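Local coordinates for protein macrophage migration inhibitory factor (Oncomelania hupensis, PDB 6LR3) that belongs to the macrophage migration inhibitory factor family, cytokine-like proteins that assemble as trimers of beta-alpha-beta subunits, at residues D53-C64 and N89-I100. Residues are numbered along the deposited sequence; the frame is centred on the assembly and turned at random.
Sequences DRNPCVFATVEC and NVRRERIVIRFI. Unlike the reference sequence in segment 89-100: Asn89 (reference Lys), Val90 (reference Ile). With SO4 (sulfate ion), chain M.
Strands 58-64 and 95-100 are the two parallel strands of a beta-alpha-beta unit in the MIF fold, with helix 70-88 as the crossover. Backbone hydrogen bonds run from Val58 N to Arg94 O (2.9 Å) through to Cys64 N and Ile100 O. Val58, Ala60, Val62, Ile95, Ile97 and Phe99 share the face that carries the helix. There Val62 lies alongside Phe99, its CB 3.8 Å from Phe99 CD1.

At one end of the pair, Arg94 holds the loop 53-57. Its chain bends at chi2 (-74°) and chi3 (-72°), which turns the guanidinium edge toward the loop carbonyls. Arg94 NE donates to Pro56 O at 3.1 Å, nearly straight at 170°. Arg94 NH2 donates to Asn55 O at 2.8 Å. Both carbonyls lie at the guanidinium edge, yet each is approached from above its own carbonyl plane. Asp53 OD1 forms a salt bridge with Arg94 NH2 (2.9 Å). The same OD1 accepts from Asn55 N, making an Asx turn. Arg94 NH1 hydrogen-bonds to Met50 O.

On the other face, Phe59 CE1 is 4.0 Å from Arg98 CB; the ring touches the base of that side chain, not the guanidinium. The extended Arg98 chain carries NH1 to sulfate O1 (2.7 Å). Ile100 CD1 sits over one face of this guanidinium. Arg98 of each of the other two subunits binds the same sulfate, which probably came from the crystallisation liquor. Arg98 NH1 also forms a salt bridge with Glu63 OE2 of the second subunit.

The two arginines thus do different work. Arg94 ties two loop carbonyls and the Asp53 carboxylate to segment 89-100. Arg98 joins its counterparts around a shared anion; the sulfate and the Glu63 carboxylates probably help to balance their positive charge.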
loop_
_atom_site.group_PDB
_atom_site.type_symbol
_atom_site.label_atom_id
_atom_site.label_comp_id
_atom_site.label_asym_id
_atom_site.label_seq_id
_atom_site.Cartn_x
_atom_site.Cartn_y
_atom_site.Cartn_z
ATOM N N ASP B 53 -17.325 0.214 12.098
ATOM C CA ASP B 53 -17.387 -0.863 13.116
ATOM C C ASP B 53 -16.295 -1.901 12.864
ATOM O O ASP B 53 -15.659 -1.912 11.779
ATOM C CB ASP B 53 -18.786 -1.454 13.213
ATOM C CG ASP B 53 -19.131 -2.327 12.040
ATOM O OD1 ASP B 53 -18.341 -3.245 11.771
ATOM O OD2 ASP B 53 -20.182 -2.078 11.420
ATOM N N ARG B 54 -16.073 -2.738 13.860
ATOM C CA ARG B 54 -14.910 -3.636 13.897
ATOM C C ARG B 54 -15.356 -5.074 13.665
ATOM O O ARG B 54 -14.577 -5.974 13.984
ATOM C CB ARG B 54 -14.152 -3.405 15.197
ATOM C CG ARG B 54 -13.625 -1.982 15.323
ATOM C CD ARG B 54 -12.697 -1.886 16.478
ATOM N NE ARG B 54 -12.086 -0.578 16.651
ATOM C CZ ARG B 54 -11.029 -0.137 15.986
ATOM N NH1 ARG B 54 -10.494 -0.868 15.031
ATOM N NH2 ARG B 54 -10.518 1.042 16.259
ATOM N N ASN B 55 -16.519 -5.286 13.072
ATOM C CA ASN B 55 -16.881 -6.642 12.599
ATOM C C ASN B 55 -15.826 -7.055 11.571
ATOM O O ASN B 55 -15.164 -6.201 10.958
ATOM C CB ASN B 55 -18.291 -6.695 12.021
ATOM C CG ASN B 55 -19.326 -6.482 13.108
ATOM O OD1 ASN B 55 -19.133 -6.889 14.250
ATOM N ND2 ASN B 55 -20.389 -5.791 12.758
ATOM N N PRO B 56 -15.622 -8.361 11.371
ATOM C CA PRO B 56 -14.579 -8.837 10.463
ATOM C C PRO B 56 -14.769 -8.191 9.092
ATOM O O PRO B 56 -15.891 -8.059 8.604
ATOM C CB PRO B 56 -14.814 -10.354 10.409
ATOM C CG PRO B 56 -15.369 -10.644 11.788
ATOM C CD PRO B 56 -16.290 -9.471 12.057
ATOM N N CYS B 57 -13.661 -7.765 8.511
ATOM C CA CYS B 57 -13.650 -7.163 7.178
ATOM C C CYS B 57 -12.316 -7.455 6.497
ATOM O O CYS B 57 -11.355 -7.850 7.148
ATOM C CB CYS B 57 -13.919 -5.659 7.242
ATOM S SG CYS B 57 -12.581 -4.696 7.973
ATOM N N VAL B 58 -12.304 -7.269 5.195
ATOM C CA VAL B 58 -11.077 -7.398 4.353
ATOM C C VAL B 58 -11.080 -6.276 3.337
ATOM O O VAL B 58 -12.074 -6.104 2.638
ATOM C CB VAL B 58 -11.028 -8.734 3.587
ATOM C CG1 VAL B 58 -9.799 -8.770 2.692
ATOM C CG2 VAL B 58 -11.097 -9.928 4.516
ATOM N N PHE B 59 -9.947 -5.606 3.218
ATOM C CA PHE B 59 -9.594 -4.823 2.024
ATOM C C PHE B 59 -8.366 -5.480 1.439
ATOM O O PHE B 59 -7.328 -5.547 2.109
ATOM C CB PHE B 59 -9.336 -3.354 2.351
ATOM C CG PHE B 59 -8.832 -2.605 1.151
ATOM C CD1 PHE B 59 -9.581 -2.575 -0.002
ATOM C CD2 PHE B 59 -7.616 -1.939 1.167
ATOM C CE1 PHE B 59 -9.128 -1.921 -1.134
ATOM C CE2 PHE B 59 -7.162 -1.271 0.042
ATOM C CZ PHE B 59 -7.928 -1.261 -1.111
ATOM N N ALA B 60 -8.478 -5.973 0.211
ATOM C CA ALA B 60 -7.354 -6.657 -0.443
ATOM C C ALA B 60 -7.006 -5.918 -1.734
ATOM O O ALA B 60 -7.902 -5.268 -2.311
ATOM C CB ALA B 60 -7.681 -8.099 -0.701
ATOM N N THR B 61 -5.764 -6.042 -2.165
ATOM C CA THR B 61 -5.311 -5.476 -3.442
ATOM C C THR B 61 -4.600 -6.570 -4.243
ATOM O O THR B 61 -3.915 -7.432 -3.681
ATOM C CB THR B 61 -4.467 -4.213 -3.263
ATOM O OG1 THR B 61 -3.241 -4.536 -2.617
ATOM C CG2 THR B 61 -5.190 -3.145 -2.471
ATOM N N VAL B 62 -4.732 -6.457 -5.552
ATOM C CA VAL B 62 -4.087 -7.344 -6.530
ATOM C C VAL B 62 -3.303 -6.471 -7.487
ATOM O O VAL B 62 -3.908 -5.747 -8.227
ATOM C CB VAL B 62 -5.119 -8.198 -7.274
ATOM C CG1 VAL B 62 -4.445 -9.068 -8.317
ATOM C CG2 VAL B 62 -5.951 -9.024 -6.288
ATOM N N GLU B 63 -1.984 -6.465 -7.351
ATOM C CA GLU B 63 -1.057 -5.731 -8.236
ATOM C C GLU B 63 -0.557 -6.729 -9.277
ATOM O O GLU B 63 -0.028 -7.778 -8.904
ATOM C CB GLU B 63 0.076 -5.106 -7.445
ATOM C CG GLU B 63 -0.368 -3.977 -6.525
ATOM C CD GLU B 63 0.687 -3.563 -5.510
ATOM O OE1 GLU B 63 0.714 -4.183 -4.439
ATOM O OE2 GLU B 63 1.522 -2.664 -5.834
ATOM N N CYS B 64 -0.724 -6.417 -10.545
ATOM C CA CYS B 64 -0.328 -7.346 -11.624
ATOM C C CYS B 64 0.044 -6.559 -12.875
ATOM O O CYS B 64 -0.624 -5.569 -13.176
ATOM C CB CYS B 64 -1.448 -8.328 -11.920
ATOM S SG CYS B 64 -0.919 -9.713 -12.965
ATOM N N ASN B 89 -13.724 -16.230 7.669
ATOM C CA ASN B 89 -15.102 -16.117 8.200
ATOM C C ASN B 89 -15.542 -14.662 8.124
ATOM O O ASN B 89 -16.146 -14.153 9.082
ATOM C CB ASN B 89 -15.168 -16.678 9.616
ATOM C CG ASN B 89 -14.957 -18.172 9.593
ATOM O OD1 ASN B 89 -15.723 -18.881 8.943
ATOM N ND2 ASN B 89 -13.989 -18.661 10.340
ATOM N N VAL B 90 -15.237 -14.007 7.009
ATOM C CA VAL B 90 -15.719 -12.639 6.739
ATOM C C VAL B 90 -16.920 -12.777 5.817
ATOM O O VAL B 90 -16.894 -13.621 4.897
ATOM C CB VAL B 90 -14.582 -11.806 6.132
ATOM C CG1 VAL B 90 -15.022 -10.422 5.754
ATOM C CG2 VAL B 90 -13.446 -11.656 7.129
ATOM N N ARG B 91 -17.956 -11.977 6.054
ATOM C CA ARG B 91 -19.125 -11.964 5.153
ATOM C C ARG B 91 -18.739 -11.329 3.825
ATOM O O ARG B 91 -17.864 -10.393 3.801
ATOM C CB ARG B 91 -20.239 -11.183 5.820
ATOM C CG ARG B 91 -20.827 -11.941 7.011
ATOM C CD ARG B 91 -21.600 -11.119 8.023
ATOM N NE ARG B 91 -22.053 -9.807 7.635
ATOM C CZ ARG B 91 -21.687 -8.661 8.202
ATOM N NH1 ARG B 91 -20.826 -8.627 9.219
ATOM N NH2 ARG B 91 -22.178 -7.539 7.707
ATOM N N ARG B 92 -19.373 -11.761 2.745
ATOM C CA ARG B 92 -19.099 -11.201 1.406
ATOM C C ARG B 92 -19.313 -9.683 1.428
ATOM O O ARG B 92 -18.541 -8.969 0.744
ATOM C CB ARG B 92 -19.963 -11.860 0.337
ATOM C CG ARG B 92 -19.416 -11.691 -1.058
ATOM C CD ARG B 92 -20.283 -12.349 -2.109
ATOM N NE ARG B 92 -20.339 -13.797 -1.917
ATOM C CZ ARG B 92 -19.474 -14.674 -2.388
ATOM N NH1 ARG B 92 -18.421 -14.304 -3.090
ATOM N NH2 ARG B 92 -19.658 -15.961 -2.137
ATOM N N GLU B 93 -20.281 -9.182 2.201
ATOM C CA GLU B 93 -20.576 -7.733 2.233
ATOM C C GLU B 93 -19.580 -6.992 3.121
ATOM O O GLU B 93 -19.800 -5.778 3.365
ATOM C CB GLU B 93 -22.031 -7.489 2.674
ATOM C CG GLU B 93 -22.304 -7.915 4.102
ATOM C CD GLU B 93 -22.883 -9.318 4.250
ATOM O OE1 GLU B 93 -22.618 -10.236 3.401
ATOM O OE2 GLU B 93 -23.581 -9.517 5.276
ATOM N N ARG B 94 -18.509 -7.644 3.590
ATOM C CA ARG B 94 -17.438 -6.990 4.364
ATOM C C ARG B 94 -16.112 -7.125 3.610
ATOM O O ARG B 94 -15.036 -7.017 4.250
ATOM C CB ARG B 94 -17.372 -7.564 5.771
ATOM C CG ARG B 94 -18.607 -7.256 6.599
ATOM C CD ARG B 94 -18.654 -5.819 7.057
ATOM N NE ARG B 94 -17.664 -5.574 8.101
ATOM C CZ ARG B 94 -17.529 -4.412 8.725
ATOM N NH1 ARG B 94 -18.303 -3.397 8.408
ATOM N NH2 ARG B 94 -16.599 -4.251 9.645
ATOM N N ILE B 95 -16.174 -7.367 2.303
ATOM C CA ILE B 95 -14.945 -7.561 1.472
ATOM C C ILE B 95 -14.942 -6.551 0.330
ATOM O O ILE B 95 -15.894 -6.513 -0.429
ATOM C CB ILE B 95 -14.851 -8.994 0.922
ATOM C CG1 ILE B 95 -14.896 -10.022 2.045
ATOM C CG2 ILE B 95 -13.621 -9.159 0.053
ATOM C CD1 ILE B 95 -15.141 -11.445 1.566
ATOM N N VAL B 96 -13.824 -5.847 0.199
ATOM C CA VAL B 96 -13.553 -4.960 -0.954
ATOM C C VAL B 96 -12.180 -5.348 -1.500
ATOM O O VAL B 96 -11.257 -5.554 -0.723
ATOM C CB VAL B 96 -13.621 -3.485 -0.559
ATOM C CG1 VAL B 96 -13.071 -2.577 -1.647
ATOM C CG2 VAL B 96 -15.050 -3.099 -0.214
ATOM N N ILE B 97 -12.061 -5.448 -2.800
ATOM C CA ILE B 97 -10.791 -5.816 -3.481
ATOM C C ILE B 97 -10.518 -4.788 -4.573
ATOM O O ILE B 97 -11.394 -4.521 -5.378
ATOM C CB ILE B 97 -10.835 -7.246 -4.049
ATOM C CG1 ILE B 97 -11.254 -8.278 -3.003
ATOM C CG2 ILE B 97 -9.498 -7.566 -4.688
ATOM C CD1 ILE B 97 -11.705 -9.607 -3.579
ATOM N N ARG B 98 -9.319 -4.234 -4.584
ATOM C CA ARG B 98 -8.878 -3.306 -5.632
ATOM C C ARG B 98 -7.862 -4.034 -6.505
ATOM O O ARG B 98 -6.906 -4.626 -6.005
ATOM C CB ARG B 98 -8.277 -2.046 -5.036
ATOM C CG ARG B 98 -7.743 -1.074 -6.063
ATOM C CD ARG B 98 -7.201 0.164 -5.403
ATOM N NE ARG B 98 -6.430 0.849 -6.411
ATOM C CZ ARG B 98 -5.305 1.496 -6.222
ATOM N NH1 ARG B 98 -4.816 1.683 -5.011
ATOM N NH2 ARG B 98 -4.652 1.962 -7.278
ATOM N N PHE B 99 -8.081 -3.946 -7.810
ATOM C CA PHE B 99 -7.207 -4.502 -8.857
ATOM C C PHE B 99 -6.355 -3.345 -9.386
ATOM O O PHE B 99 -6.885 -2.328 -9.786
ATOM C CB PHE B 99 -8.068 -5.201 -9.900
ATOM C CG PHE B 99 -8.817 -6.375 -9.319
ATOM C CD1 PHE B 99 -8.229 -7.625 -9.301
ATOM C CD2 PHE B 99 -10.055 -6.208 -8.730
ATOM C CE1 PHE B 99 -8.897 -8.705 -8.733
ATOM C CE2 PHE B 99 -10.712 -7.291 -8.163
ATOM C CZ PHE B 99 -10.130 -8.530 -8.163
ATOM N N ILE B 100 -5.040 -3.505 -9.320
ATOM C CA ILE B 100 -4.046 -2.437 -9.592
ATOM C C ILE B 100 -3.151 -2.869 -10.748
ATOM O O ILE B 100 -2.244 -3.686 -10.587
ATOM C CB ILE B 100 -3.237 -2.098 -8.337
ATOM C CG1 ILE B 100 -4.143 -1.815 -7.134
ATOM C CG2 ILE B 100 -2.298 -0.938 -8.658
ATOM C CD1 ILE B 100 -3.412 -1.474 -5.865
HETATM S S SO4 M . -1.174 2.257 -5.469
HETATM O O1 SO4 M . -2.291 2.443 -4.577
HETATM O O2 SO4 M . 0.017 2.824 -4.852
HETATM O O3 SO4 M . -1.426 2.872 -6.691
HETATM O O4 SO4 M . -0.959 0.853 -5.617
HETATM O O HOH W 1 -17.776 -10.093 8.354
#